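Local coordinates for protein neuraminidase (Influenza A virus, PDB 4FVK) that forms the tetrameric, calcium-binding neuraminidase-like head of a bat influenza A virus, from a family whose members cleave terminal sialic acid from glycoconjugates, at residues Ile156-Ser161 against Asn210-Thr215; Asn171-Val176 against Asn218-Ala223; Asp222-Leu227 against Ile238-Asn243; Ile274-Pro279 against Asn301-Glu306. All coordinates share one frame; numbering follows the deposited sequence.

In the fold
Along the chain, I156-S161 opens the sheet that runs from strand 156-158 to strand 186-192, and N171-V176 is a loop within it; N210-T215 and N218-A223 then follow in the next sheet, from strand 203-208 to strand 236-239. Interactions 1 and 2 therefore cross, joining two consecutive blades of the six-bladed propeller at places whose centres lie about 24 Å apart. Interaction 3 begins on D222 and A223, the last two residues of interaction 2, and closes a short loop that returns through strand 236-239. Interaction 4 comes later in the chain and pairs the loops holding I274-P279 and N301-E306. It meets interaction 3 through C242 N and I303 O, and interaction 1 through the K213-E277 salt bridge.

Interaction 1 (Ile156-Ser161 against Asn210-Thr215)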
loop_
_atom_site.group_PDB
_atom_site.type_symbol
_atom_site.label_atom_id
_atom_site.label_comp_id
_atom_site.label_asym_id
_atom_site.label_seq_id
_atom_site.Cartn_x
_atom_site.Cartn_y
_atom_site.Cartn_z
ATOM N N ILE A 156 20.233 -17.011 -13.002
ATOM C CA ILE A 156 21.493 -16.311 -12.826
ATOM C C ILE A 156 21.801 -15.362 -13.978
ATOM O O ILE A 156 21.892 -15.779 -15.129
ATOM C CB ILE A 156 22.640 -17.344 -12.663
ATOM C CG1 ILE A 156 22.430 -18.159 -11.375
ATOM C CG2 ILE A 156 23.991 -16.662 -12.690
ATOM C CD1 ILE A 156 22.539 -17.324 -10.079
ATOM N N CYS A 157 21.994 -14.091 -13.672
ATOM C CA CYS A 157 22.250 -13.096 -14.701
ATOM C C CYS A 157 23.672 -12.567 -14.599
ATOM O O CYS A 157 24.094 -12.147 -13.545
ATOM C CB CYS A 157 21.261 -11.917 -14.575
ATOM S SG CYS A 157 19.540 -12.307 -14.965
ATOM N N ILE A 158 24.404 -12.571 -15.702
ATOM C CA ILE A 158 25.721 -11.950 -15.721
ATOM C C ILE A 158 25.785 -10.989 -16.892
ATOM O O ILE A 158 25.706 -11.420 -18.044
ATOM C CB ILE A 158 26.833 -12.981 -15.969
ATOM C CG1 ILE A 158 26.714 -14.178 -15.026
ATOM C CG2 ILE A 158 28.199 -12.317 -15.852
ATOM C CD1 ILE A 158 27.649 -15.317 -15.412
ATOM N N GLU A 159 25.928 -9.699 -16.622
ATOM C CA GLU A 159 26.047 -8.731 -17.722
ATOM C C GLU A 159 24.967 -8.834 -18.800
ATOM O O GLU A 159 25.281 -8.693 -19.975
ATOM C CB GLU A 159 27.393 -8.905 -18.440
ATOM C CG GLU A 159 28.600 -8.809 -17.555
ATOM C CD GLU A 159 29.784 -8.230 -18.307
ATOM O OE1 GLU A 159 30.869 -8.868 -18.322
ATOM O OE2 GLU A 159 29.619 -7.132 -18.889
ATOM N N GLY A 160 23.721 -9.115 -18.430
ATOM C CA GLY A 160 22.637 -9.094 -19.404
ATOM C C GLY A 160 22.261 -10.453 -19.960
ATOM O O GLY A 160 21.241 -10.603 -20.618
ATOM N N SER A 161 23.095 -11.454 -19.710
ATOM C CA SER A 161 22.750 -12.811 -20.092
ATOM C C SER A 161 22.294 -13.564 -18.853
ATOM O O SER A 161 22.981 -13.548 -17.832
ATOM C CB SER A 161 23.964 -13.502 -20.720
ATOM O OG SER A 161 24.426 -12.764 -21.844
ATOM N N ASN A 210 32.662 -14.649 -13.214
ATOM C CA ASN A 210 32.058 -14.930 -14.511
ATOM C C ASN A 210 31.661 -16.386 -14.701
ATOM O O ASN A 210 31.365 -16.803 -15.802
ATOM C CB ASN A 210 32.970 -14.508 -15.663
ATOM C CG ASN A 210 32.864 -13.040 -15.977
ATOM O OD1 ASN A 210 31.811 -12.429 -15.786
ATOM N ND2 ASN A 210 33.958 -12.456 -16.461
ATOM N N LEU A 211 31.660 -17.154 -13.622
ATOM C CA LEU A 211 31.226 -18.539 -13.678
ATOM C C LEU A 211 29.847 -18.662 -13.059
ATOM O O LEU A 211 29.419 -17.810 -12.273
ATOM C CB LEU A 211 32.171 -19.409 -12.867
ATOM C CG LEU A 211 33.252 -20.286 -13.504
ATOM C CD1 LEU A 211 33.614 -19.870 -14.921
ATOM C CD2 LEU A 211 34.467 -20.250 -12.613
ATOM N N ILE A 212 29.153 -19.737 -13.390
ATOM C CA ILE A 212 27.969 -20.049 -12.645
ATOM C C ILE A 212 28.049 -21.459 -12.065
ATOM O O ILE A 212 28.425 -22.406 -12.758
ATOM C CB ILE A 212 26.681 -19.729 -13.457
ATOM C CG1 ILE A 212 25.647 -20.808 -13.263
ATOM C CG2 ILE A 212 26.996 -19.438 -14.929
ATOM C CD1 ILE A 212 24.834 -20.563 -12.121
ATOM N N LYS A 213 27.742 -21.569 -10.772
ATOM C CA LYS A 213 27.841 -22.830 -10.046
ATOM C C LYS A 213 26.494 -23.221 -9.481
ATOM O O LYS A 213 25.743 -22.367 -9.042
ATOM C CB LYS A 213 28.856 -22.697 -8.927
ATOM C CG LYS A 213 30.182 -22.109 -9.408
ATOM C CD LYS A 213 31.203 -22.079 -8.301
ATOM C CE LYS A 213 32.465 -21.347 -8.722
ATOM N NZ LYS A 213 33.445 -21.363 -7.602
ATOM N N CYS A 214 26.177 -24.506 -9.498
ATOM C CA CYS A 214 24.848 -24.960 -9.108
ATOM C C CYS A 214 24.966 -26.242 -8.335
ATOM O O CYS A 214 25.853 -27.052 -8.597
ATOM C CB CYS A 214 23.972 -25.254 -10.338
ATOM S SG CYS A 214 23.650 -23.898 -11.436
ATOM N N THR A 215 24.039 -26.452 -7.413
ATOM C CA THR A 215 23.964 -27.703 -6.680
ATOM C C THR A 215 22.657 -28.330 -7.071
ATOM O O THR A 215 21.627 -27.641 -7.075
ATOM C CB THR A 215 23.953 -27.473 -5.160
ATOM O OG1 THR A 215 25.154 -26.811 -4.766
ATOM C CG2 THR A 215 23.875 -28.777 -4.416
#
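I212 meets both I156 and I158, and its side chain can be traced outward from the backbone. Its CB lies 4.2 Å from CG2 of I156. On one branch, the methyl CG2 of I212 approaches CD1 of I158 at 4.2 Å. The other branch ends in CD1, which meets I156 tip to tip: I212 CD1 is 3.5 Å from I156 CG1, closer than ordinary van der Waals contact, and 3.9 Å from I156 CB. I212 chi1 is 139°, off any staggered value, and this places CD1 against I156; the short pair suggests tight packing here. The two strands belong to consecutive blades of the six-bladed beta-propeller. They run antiparallel at 170°, but the axes of strand segments 156-158 and 211-215 come no closer than 8.9 Å and no hydrogen bond spans them; the contact is made through side chains. I156 and I212 also both touch C205, on strand 203-208. Beyond the isoleucines, I158 begins a type I' turn, and its CG2 lies 3.6 Å from the side-chain oxygen OD1 of N210. E159, within that turn, directs its carboxylate to a salt bridge with R13.

Interaction 2 (Asn171-Val176 against Asn218-Ala223). With CA (calcium ion), chain D.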
loop_
_atom_site.group_PDB
_atom_site.type_symbol
_atom_site.label_atom_id
_atom_site.label_comp_id
_atom_site.label_asym_id
_atom_site.label_seq_id
_atom_site.Cartn_x
_atom_site.Cartn_y
_atom_site.Cartn_z
ATOM N N ASN A 171 10.678 -39.619 -16.089
ATOM C CA ASN A 171 11.226 -40.385 -14.967
ATOM C C ASN A 171 12.614 -39.923 -14.516
ATOM O O ASN A 171 13.432 -39.503 -15.330
ATOM C CB ASN A 171 11.303 -41.878 -15.324
ATOM C CG ASN A 171 9.946 -42.560 -15.307
ATOM O OD1 ASN A 171 9.087 -42.248 -14.479
ATOM N ND2 ASN A 171 9.751 -43.500 -16.222
ATOM N N VAL A 172 12.884 -40.028 -13.216
ATOM C CA VAL A 172 14.203 -39.710 -12.696
ATOM C C VAL A 172 15.189 -40.756 -13.208
ATOM O O VAL A 172 16.387 -40.486 -13.311
ATOM C CB VAL A 172 14.192 -39.619 -11.157
ATOM C CG1 VAL A 172 13.319 -38.447 -10.718
ATOM C CG2 VAL A 172 13.697 -40.921 -10.531
ATOM N N ASN A 173 14.649 -41.943 -13.514
ATOM C CA ASN A 173 15.277 -42.984 -14.337
ATOM C C ASN A 173 16.105 -42.418 -15.472
ATOM O O ASN A 173 17.256 -42.791 -15.646
ATOM C CB ASN A 173 14.195 -43.884 -14.971
ATOM C CG ASN A 173 13.862 -45.100 -14.127
ATOM O OD1 ASN A 173 14.689 -45.573 -13.354
ATOM N ND2 ASN A 173 12.646 -45.620 -14.283
ATOM N N GLN A 174 15.501 -41.560 -16.288
ATOM C CA GLN A 174 16.284 -40.834 -17.287
ATOM C C GLN A 174 15.707 -39.477 -17.620
ATOM O O GLN A 174 14.966 -39.273 -18.590
ATOM C CB GLN A 174 16.597 -41.656 -18.543
ATOM C CG GLN A 174 17.822 -41.122 -19.325
ATOM C CD GLN A 174 19.083 -40.925 -18.460
ATOM O OE1 GLN A 174 19.339 -41.678 -17.509
ATOM N NE2 GLN A 174 19.877 -39.905 -18.800
ATOM N N SER A 175 16.074 -38.548 -16.759
ATOM C CA SER A 175 15.742 -37.166 -16.909
ATOM C C SER A 175 16.732 -36.580 -17.895
ATOM O O SER A 175 17.817 -37.117 -18.094
ATOM C CB SER A 175 15.916 -36.496 -15.561
ATOM O OG SER A 175 17.234 -36.730 -15.083
ATOM N N VAL A 176 16.349 -35.469 -18.500
ATOM C CA VAL A 176 17.218 -34.720 -19.386
ATOM C C VAL A 176 17.312 -33.312 -18.804
ATOM O O VAL A 176 16.322 -32.785 -18.310
ATOM C CB VAL A 176 16.611 -34.682 -20.807
ATOM C CG1 VAL A 176 17.416 -33.787 -21.733
ATOM C CG2 VAL A 176 16.520 -36.092 -21.352
ATOM N N ASN A 218 19.705 -35.199 -6.636
ATOM C CA ASN A 218 19.541 -36.461 -7.363
ATOM C C ASN A 218 18.405 -37.247 -6.735
ATOM O O ASN A 218 18.554 -37.786 -5.637
ATOM C CB ASN A 218 20.842 -37.285 -7.320
ATOM C CG ASN A 218 20.805 -38.504 -8.233
ATOM O OD1 ASN A 218 19.799 -39.217 -8.326
ATOM N ND2 ASN A 218 21.906 -38.739 -8.921
ATOM N N LEU A 219 17.267 -37.306 -7.422
ATOM C CA LEU A 219 16.108 -38.013 -6.890
ATOM C C LEU A 219 16.130 -39.516 -7.216
ATOM O O LEU A 219 15.271 -40.268 -6.746
ATOM C CB LEU A 219 14.811 -37.384 -7.416
ATOM C CG LEU A 219 14.488 -35.936 -7.018
ATOM C CD1 LEU A 219 13.218 -35.487 -7.708
ATOM C CD2 LEU A 219 14.345 -35.787 -5.524
ATOM N N TRP A 220 17.120 -39.937 -8.008
ATOM C CA TRP A 220 17.219 -41.310 -8.519
ATOM C C TRP A 220 18.148 -42.206 -7.683
ATOM O O TRP A 220 17.685 -43.141 -7.041
ATOM C CB TRP A 220 17.666 -41.277 -9.993
ATOM C CG TRP A 220 17.944 -42.617 -10.644
ATOM C CD1 TRP A 220 17.490 -43.842 -10.247
ATOM C CD2 TRP A 220 18.759 -42.848 -11.805
ATOM N NE1 TRP A 220 17.978 -44.818 -11.086
ATOM C CE2 TRP A 220 18.757 -44.234 -12.050
ATOM C CE3 TRP A 220 19.488 -42.014 -12.659
ATOM C CZ2 TRP A 220 19.443 -44.804 -13.115
ATOM C CZ3 TRP A 220 20.173 -42.582 -13.721
ATOM C CH2 TRP A 220 20.143 -43.966 -13.939
ATOM N N ASN A 221 19.446 -41.908 -7.662
ATOM C CA ASN A 221 20.420 -42.847 -7.088
ATOM C C ASN A 221 21.560 -42.255 -6.271
ATOM O O ASN A 221 22.668 -42.790 -6.301
ATOM C CB ASN A 221 21.039 -43.679 -8.218
ATOM C CG ASN A 221 21.662 -42.803 -9.304
ATOM O OD1 ASN A 221 21.790 -41.582 -9.138
ATOM N ND2 ASN A 221 22.051 -43.420 -10.417
ATOM N N ASP A 222 21.330 -41.167 -5.538
ATOM C CA ASP A 222 22.442 -40.528 -4.838
ATOM C C ASP A 222 21.932 -39.689 -3.666
ATOM O O ASP A 222 20.959 -38.929 -3.800
ATOM C CB ASP A 222 23.240 -39.684 -5.835
ATOM C CG ASP A 222 24.634 -39.349 -5.355
ATOM O OD1 ASP A 222 25.041 -39.791 -4.267
ATOM O OD2 ASP A 222 25.346 -38.635 -6.090
ATOM N N ALA A 223 22.592 -39.837 -2.522
ATOM C CA ALA A 223 22.304 -39.051 -1.346
ATOM C C ALA A 223 23.334 -37.949 -1.209
ATOM O O ALA A 223 23.222 -37.098 -0.331
ATOM C CB ALA A 223 22.287 -39.934 -0.092
HETATM CA CA CA D . 18.679 -38.355 -3.432
HETATM O O HOH W 1 18.648 -39.267 -1.194
#
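A backbone carbonyl oxygen, that of N173, sits over one face of the W220 indole, 3.5 Å above the plane and offset toward the rim. Across the ring, the opposite face carries ND2 of N221, over its centre; that amide nitrogen also donates to G197 O. The indole is thus sandwiched between a carbonyl and an amide. W220 holds CG anti to its backbone N (chi1 175°), which extends the indole alongside V172 and N173. V172 O approaches more obliquely, 3.5 Å from W220 CE3. At the base of the W220 side chain, V172 and W220 slide past each other in opposite directions, with V172 CG2 4.0 Å from W220 CB. The other valine methyl, CG1, rests 3.8 Å from CB of L219, where the two side chains cross at about a right angle. Both segments are loops between the second and third strands of consecutive propeller blades. In the W220 loop, N218 OD1 takes W220 N at 2.8 Å in the carbonyl plane, forming an Asx turn, and also N221 N from 43° above that plane. The same loop binds calcium through the carbonyl oxygens of N218 and D222, with a water; D248, G266 and G268 complete the site. No hydrogen bond joins the two segments, so apolar and carbonyl-to-ring packing joins them, while the Asx turn at N218 sets the backbone from which the indole projects.

Interaction 3 (Asp222-Leu227 against Ile238-Asn243); sequences DAKRPL and IVEPCN. With CA (calcium ion), chain D.
The carboxylates of D222 and E240 come from opposite directions and lie nearly coplanar, their planes 14° apart, with D222 OD2 only 2.6 Å from E240 OE2. The two segments belong to one propeller blade, where L227 and V239 form an antiparallel hydrogen-bonded pair, L227 N to V239 O at 3.0 Å and V239 N to L227 O at 2.9 Å. One face of the D222 carboxylate is used by an Asx turn: K224 N donates to OD1 from well above the carboxylate plane. The same oxygen, D222 OD1, also accepts from the backbone N of A262, while D222 O is a ligand of the calcium ion. E240 reaches the aspartate because its chain bends at chi2 (82°), bringing back a side chain whose CB starts away from the partner segment. K224 runs extended across E240, its CB 3.3 Å from OE2. Its ammonium nitrogen NZ donates to P241 O and to N243 O, each at 3.0 Å, and also to K260 O, so three carbonyls grip one buried charge. The P241 ring rests against both R225 and L227: its CD lies 3.1 Å from R225 O and its CG 3.6 Å from L227 CD1.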
loop_
_atom_site.group_PDB
_atom_site.type_symbol
_atom_site.label_atom_id
_atom_site.label_comp_id
_atom_site.label_asym_id
_atom_site.label_seq_id
_atom_site.Cartn_x
_atom_site.Cartn_y
_atom_site.Cartn_z
ATOM N N ASP A 222 21.330 -41.167 -5.538
ATOM C CA ASP A 222 22.442 -40.528 -4.838
ATOM C C ASP A 222 21.932 -39.689 -3.666
ATOM O O ASP A 222 20.959 -38.929 -3.800
ATOM C CB ASP A 222 23.240 -39.684 -5.835
ATOM C CG ASP A 222 24.634 -39.349 -5.355
ATOM O OD1 ASP A 222 25.041 -39.791 -4.267
ATOM O OD2 ASP A 222 25.346 -38.635 -6.090
ATOM N N ALA A 223 22.592 -39.837 -2.522
ATOM C CA ALA A 223 22.304 -39.051 -1.346
ATOM C C ALA A 223 23.334 -37.949 -1.209
ATOM O O ALA A 223 23.222 -37.098 -0.331
ATOM C CB ALA A 223 22.287 -39.934 -0.092
ATOM N N LYS A 224 24.372 -37.998 -2.039
ATOM C CA LYS A 224 25.240 -36.834 -2.204
ATOM C C LYS A 224 24.549 -35.991 -3.248
ATOM O O LYS A 224 23.673 -36.492 -3.944
ATOM C CB LYS A 224 26.625 -37.224 -2.711
ATOM C CG LYS A 224 27.643 -37.620 -1.620
ATOM C CD LYS A 224 28.918 -38.141 -2.286
ATOM C CE LYS A 224 29.920 -38.712 -1.292
ATOM N NZ LYS A 224 31.150 -39.121 -2.016
ATOM N N ARG A 225 24.962 -34.734 -3.361
ATOM C CA ARG A 225 24.368 -33.776 -4.263
ATOM C C ARG A 225 25.335 -33.553 -5.397
ATOM O O ARG A 225 26.487 -33.249 -5.160
ATOM C CB ARG A 225 24.147 -32.430 -3.541
ATOM C CG ARG A 225 23.113 -32.484 -2.437
ATOM C CD ARG A 225 22.722 -31.060 -1.899
ATOM N NE ARG A 225 21.641 -31.181 -0.926
ATOM C CZ ARG A 225 20.374 -31.382 -1.261
ATOM N NH1 ARG A 225 20.022 -31.427 -2.549
ATOM N NH2 ARG A 225 19.452 -31.512 -0.308
ATOM N N PRO A 226 24.868 -33.700 -6.640
ATOM C CA PRO A 226 25.769 -33.403 -7.753
ATOM C C PRO A 226 25.977 -31.905 -7.944
ATOM O O PRO A 226 25.107 -31.111 -7.602
ATOM C CB PRO A 226 25.066 -34.033 -8.956
ATOM C CG PRO A 226 23.641 -34.217 -8.531
ATOM C CD PRO A 226 23.692 -34.478 -7.061
ATOM N N LEU A 227 27.141 -31.525 -8.458
ATOM C CA LEU A 227 27.484 -30.125 -8.632
ATOM C C LEU A 227 27.747 -29.820 -10.097
ATOM O O LEU A 227 28.424 -30.584 -10.783
ATOM C CB LEU A 227 28.733 -29.761 -7.830
ATOM C CG LEU A 227 28.732 -29.705 -6.293
ATOM C CD1 LEU A 227 28.296 -30.988 -5.668
ATOM C CD2 LEU A 227 30.132 -29.451 -5.818
ATOM N N ILE A 238 30.368 -31.514 -14.511
ATOM C CA ILE A 238 29.576 -32.036 -13.415
ATOM C C ILE A 238 30.466 -32.889 -12.524
ATOM O O ILE A 238 31.050 -33.875 -12.990
ATOM C CB ILE A 238 28.415 -32.899 -13.932
ATOM C CG1 ILE A 238 27.344 -32.006 -14.586
ATOM C CG2 ILE A 238 27.841 -33.726 -12.785
ATOM C CD1 ILE A 238 26.271 -32.739 -15.359
ATOM N N VAL A 239 30.589 -32.513 -11.252
ATOM C CA VAL A 239 31.409 -33.272 -10.314
ATOM C C VAL A 239 30.649 -33.715 -9.068
ATOM O O VAL A 239 29.633 -33.124 -8.681
ATOM C CB VAL A 239 32.670 -32.502 -9.861
ATOM C CG1 VAL A 239 33.471 -32.015 -11.065
ATOM C CG2 VAL A 239 32.303 -31.342 -8.928
ATOM N N GLU A 240 31.178 -34.754 -8.436
ATOM C CA GLU A 240 30.598 -35.346 -7.251
ATOM C C GLU A 240 31.401 -34.905 -6.034
ATOM O O GLU A 240 32.629 -34.846 -6.095
ATOM C CB GLU A 240 30.654 -36.869 -7.390
ATOM C CG GLU A 240 30.000 -37.626 -6.256
ATOM C CD GLU A 240 28.498 -37.723 -6.417
ATOM O OE1 GLU A 240 27.959 -37.184 -7.409
ATOM O OE2 GLU A 240 27.859 -38.355 -5.554
ATOM N N PRO A 241 30.718 -34.571 -4.921
ATOM C CA PRO A 241 31.469 -34.250 -3.697
ATOM C C PRO A 241 32.312 -35.452 -3.279
ATOM O O PRO A 241 31.864 -36.584 -3.468
ATOM C CB PRO A 241 30.372 -33.982 -2.654
ATOM C CG PRO A 241 29.139 -33.690 -3.445
ATOM C CD PRO A 241 29.266 -34.535 -4.702
ATOM N N CYS A 242 33.497 -35.207 -2.722
ATOM C CA CYS A 242 34.457 -36.279 -2.454
ATOM C C CYS A 242 34.652 -36.563 -0.962
ATOM O O CYS A 242 35.523 -37.338 -0.582
ATOM C CB CYS A 242 35.803 -35.998 -3.135
ATOM S SG CYS A 242 35.728 -36.018 -4.943
ATOM N N ASN A 243 33.845 -35.930 -0.115
ATOM C CA ASN A 243 33.802 -36.332 1.278
ATOM C C ASN A 243 32.993 -37.616 1.416
ATOM O O ASN A 243 32.649 -38.250 0.423
ATOM C CB ASN A 243 33.241 -35.216 2.169
ATOM C CG ASN A 243 31.843 -34.772 1.760
ATOM O OD1 ASN A 243 31.282 -35.247 0.773
ATOM N ND2 ASN A 243 31.272 -33.857 2.533
HETATM CA CA CA D . 18.679 -38.355 -3.432
HETATM O O HOH W 1 18.648 -39.267 -1.194
#

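Interaction 4 (Ile274-Pro279 against Asn301-Glu306). With ZN (zinc ion), chain F.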
loop_
_atom_site.group_PDB
_atom_site.type_symbol
_atom_site.label_atom_id
_atom_site.label_comp_id
_atom_site.label_asym_id
_atom_site.label_seq_id
_atom_site.Cartn_x
_atom_site.Cartn_y
_atom_site.Cartn_z
ATOM N N ILE A 274 25.245 -26.437 -1.849
ATOM C CA ILE A 274 26.615 -26.560 -1.386
ATOM C C ILE A 274 27.387 -25.341 -1.879
ATOM O O ILE A 274 27.370 -25.035 -3.053
ATOM C CB ILE A 274 27.276 -27.829 -1.991
ATOM C CG1 ILE A 274 26.635 -29.096 -1.408
ATOM C CG2 ILE A 274 28.793 -27.798 -1.799
ATOM C CD1 ILE A 274 27.286 -30.415 -1.869
ATOM N N LEU A 275 28.063 -24.629 -0.997
ATOM C CA LEU A 275 28.848 -23.485 -1.450
ATOM C C LEU A 275 30.179 -24.015 -1.994
ATOM O O LEU A 275 31.028 -24.487 -1.229
ATOM C CB LEU A 275 29.059 -22.485 -0.313
ATOM C CG LEU A 275 29.787 -21.208 -0.744
ATOM C CD1 LEU A 275 29.028 -20.500 -1.875
ATOM C CD2 LEU A 275 30.042 -20.262 0.438
ATOM N N ASP A 276 30.340 -23.953 -3.310
ATOM C CA ASP A 276 31.390 -24.719 -4.009
ATOM C C ASP A 276 32.612 -23.838 -4.170
ATOM O O ASP A 276 32.988 -23.453 -5.266
ATOM C CB ASP A 276 30.855 -25.210 -5.371
ATOM C CG ASP A 276 31.894 -26.007 -6.193
ATOM O OD1 ASP A 276 32.861 -26.551 -5.632
ATOM O OD2 ASP A 276 31.724 -26.103 -7.428
ATOM N N GLU A 277 33.205 -23.475 -3.046
ATOM C CA GLU A 277 34.377 -22.625 -3.058
ATOM C C GLU A 277 35.485 -23.308 -2.245
ATOM O O GLU A 277 35.331 -24.446 -1.796
ATOM C CB GLU A 277 34.025 -21.256 -2.451
ATOM C CG GLU A 277 32.834 -20.549 -3.124
ATOM C CD GLU A 277 33.146 -20.113 -4.546
ATOM O OE1 GLU A 277 32.269 -20.253 -5.422
ATOM O OE2 GLU A 277 34.273 -19.634 -4.796
ATOM N N LYS A 278 36.594 -22.607 -2.055
ATOM C CA LYS A 278 37.603 -23.017 -1.081
ATOM C C LYS A 278 37.819 -21.890 -0.069
ATOM O O LYS A 278 38.355 -20.843 -0.411
ATOM C CB LYS A 278 38.932 -23.392 -1.760
ATOM C CG LYS A 278 38.921 -24.727 -2.473
ATOM C CD LYS A 278 40.332 -25.130 -2.926
ATOM C CE LYS A 278 40.310 -26.333 -3.885
ATOM N NZ LYS A 278 41.683 -26.752 -4.326
ATOM N N PRO A 279 37.382 -22.088 1.182
ATOM C CA PRO A 279 36.681 -23.252 1.729
ATOM C C PRO A 279 35.269 -23.465 1.164
ATOM O O PRO A 279 34.627 -22.546 0.672
ATOM C CB PRO A 279 36.580 -22.916 3.222
ATOM C CG PRO A 279 37.675 -21.961 3.467
ATOM C CD PRO A 279 37.693 -21.114 2.235
ATOM N N ASN A 301 39.456 -27.259 2.325
ATOM C CA ASN A 301 40.085 -27.677 1.081
ATOM C C ASN A 301 39.123 -27.828 -0.117
ATOM O O ASN A 301 39.520 -28.285 -1.179
ATOM C CB ASN A 301 40.876 -28.979 1.299
ATOM C CG ASN A 301 42.094 -28.790 2.179
ATOM O OD1 ASN A 301 42.758 -27.750 2.137
ATOM N ND2 ASN A 301 42.399 -29.802 2.978
ATOM N N GLY A 302 37.862 -27.455 0.047
ATOM C CA GLY A 302 36.926 -27.520 -1.064
ATOM C C GLY A 302 36.182 -28.838 -1.097
ATOM O O GLY A 302 36.556 -29.796 -0.421
ATOM N N ILE A 303 35.132 -28.894 -1.903
ATOM C CA ILE A 303 34.229 -30.033 -1.906
ATOM C C ILE A 303 34.836 -31.259 -2.594
ATOM O O ILE A 303 34.324 -32.377 -2.475
ATOM C CB ILE A 303 32.908 -29.660 -2.599
ATOM C CG1 ILE A 303 31.795 -30.645 -2.212
ATOM C CG2 ILE A 303 33.106 -29.600 -4.120
ATOM C CD1 ILE A 303 31.479 -30.667 -0.710
ATOM N N GLU A 304 35.913 -31.066 -3.338
ATOM C CA GLU A 304 36.556 -32.226 -3.953
ATOM C C GLU A 304 37.741 -32.750 -3.134
ATOM O O GLU A 304 38.533 -33.553 -3.618
ATOM C CB GLU A 304 36.950 -31.954 -5.403
ATOM C CG GLU A 304 35.750 -31.791 -6.302
ATOM C CD GLU A 304 36.126 -31.592 -7.750
ATOM O OE1 GLU A 304 36.425 -30.436 -8.130
ATOM O OE2 GLU A 304 36.111 -32.591 -8.505
ATOM N N SER A 305 37.837 -32.300 -1.890
ATOM C CA SER A 305 38.823 -32.835 -0.970
ATOM C C SER A 305 38.215 -33.996 -0.196
ATOM O O SER A 305 37.131 -34.483 -0.543
ATOM C CB SER A 305 39.308 -31.752 -0.009
ATOM O OG SER A 305 38.309 -31.406 0.938
ATOM N N GLU A 306 38.914 -34.434 0.849
ATOM C CA GLU A 306 38.453 -35.553 1.665
ATOM C C GLU A 306 37.359 -35.091 2.629
ATOM O O GLU A 306 36.606 -35.897 3.174
ATOM C CB GLU A 306 39.623 -36.197 2.426
ATOM C CG GLU A 306 40.575 -35.192 3.047
ATOM C CD GLU A 306 41.268 -35.719 4.292
ATOM O OE1 GLU A 306 41.527 -34.909 5.209
ATOM O OE2 GLU A 306 41.552 -36.936 4.355
HETATM ZN ZN ZN F . 42.277 -33.053 5.252
HETATM O O HOH W 2 34.695 -26.335 -3.419
HETATM O O HOH W 3 43.582 -33.358 3.659
HETATM O O HOH W 4 40.993 -32.391 3.794
#
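A type I beta turn from G302 to S305, in the loop that continues to a zinc site, packs against an inverse gamma turn centred on D276. I303 carries the contact. The side chains of I303 and I274 cross at about a right angle, I303 CD1 lying 4.1 Å from I274 CG2, and I303 CG2 lies 3.4 Å from D276 OD1. The polar link is indirect: one water donates to D276 OD1 at 2.9 Å and to E277 O at 2.6 Å, and accepts from I303 N. The buried amide of I303 is thereby satisfied without a direct bond between the loops. D276 holds CG anti to its backbone N (chi1 179°), which brings OD1 to this water, while OD2 forms a salt bridge with R229; E304 pairs with the same arginine. Close backbone approach is possible at G302, whose CA makes a CA-H...O contact of 3.5 Å with E277 O. The extended K278 chain runs alongside the N301 carbonyl oxygen, K278 CE 3.4 Å from N301 O. Farther on, E306 OE1 binds the zinc ion with two waters, at a site that also includes T308. G302 O closes the turn by accepting from S305 N and takes a second bond from S305 OG, at 2.7 Å in the carbonyl plane.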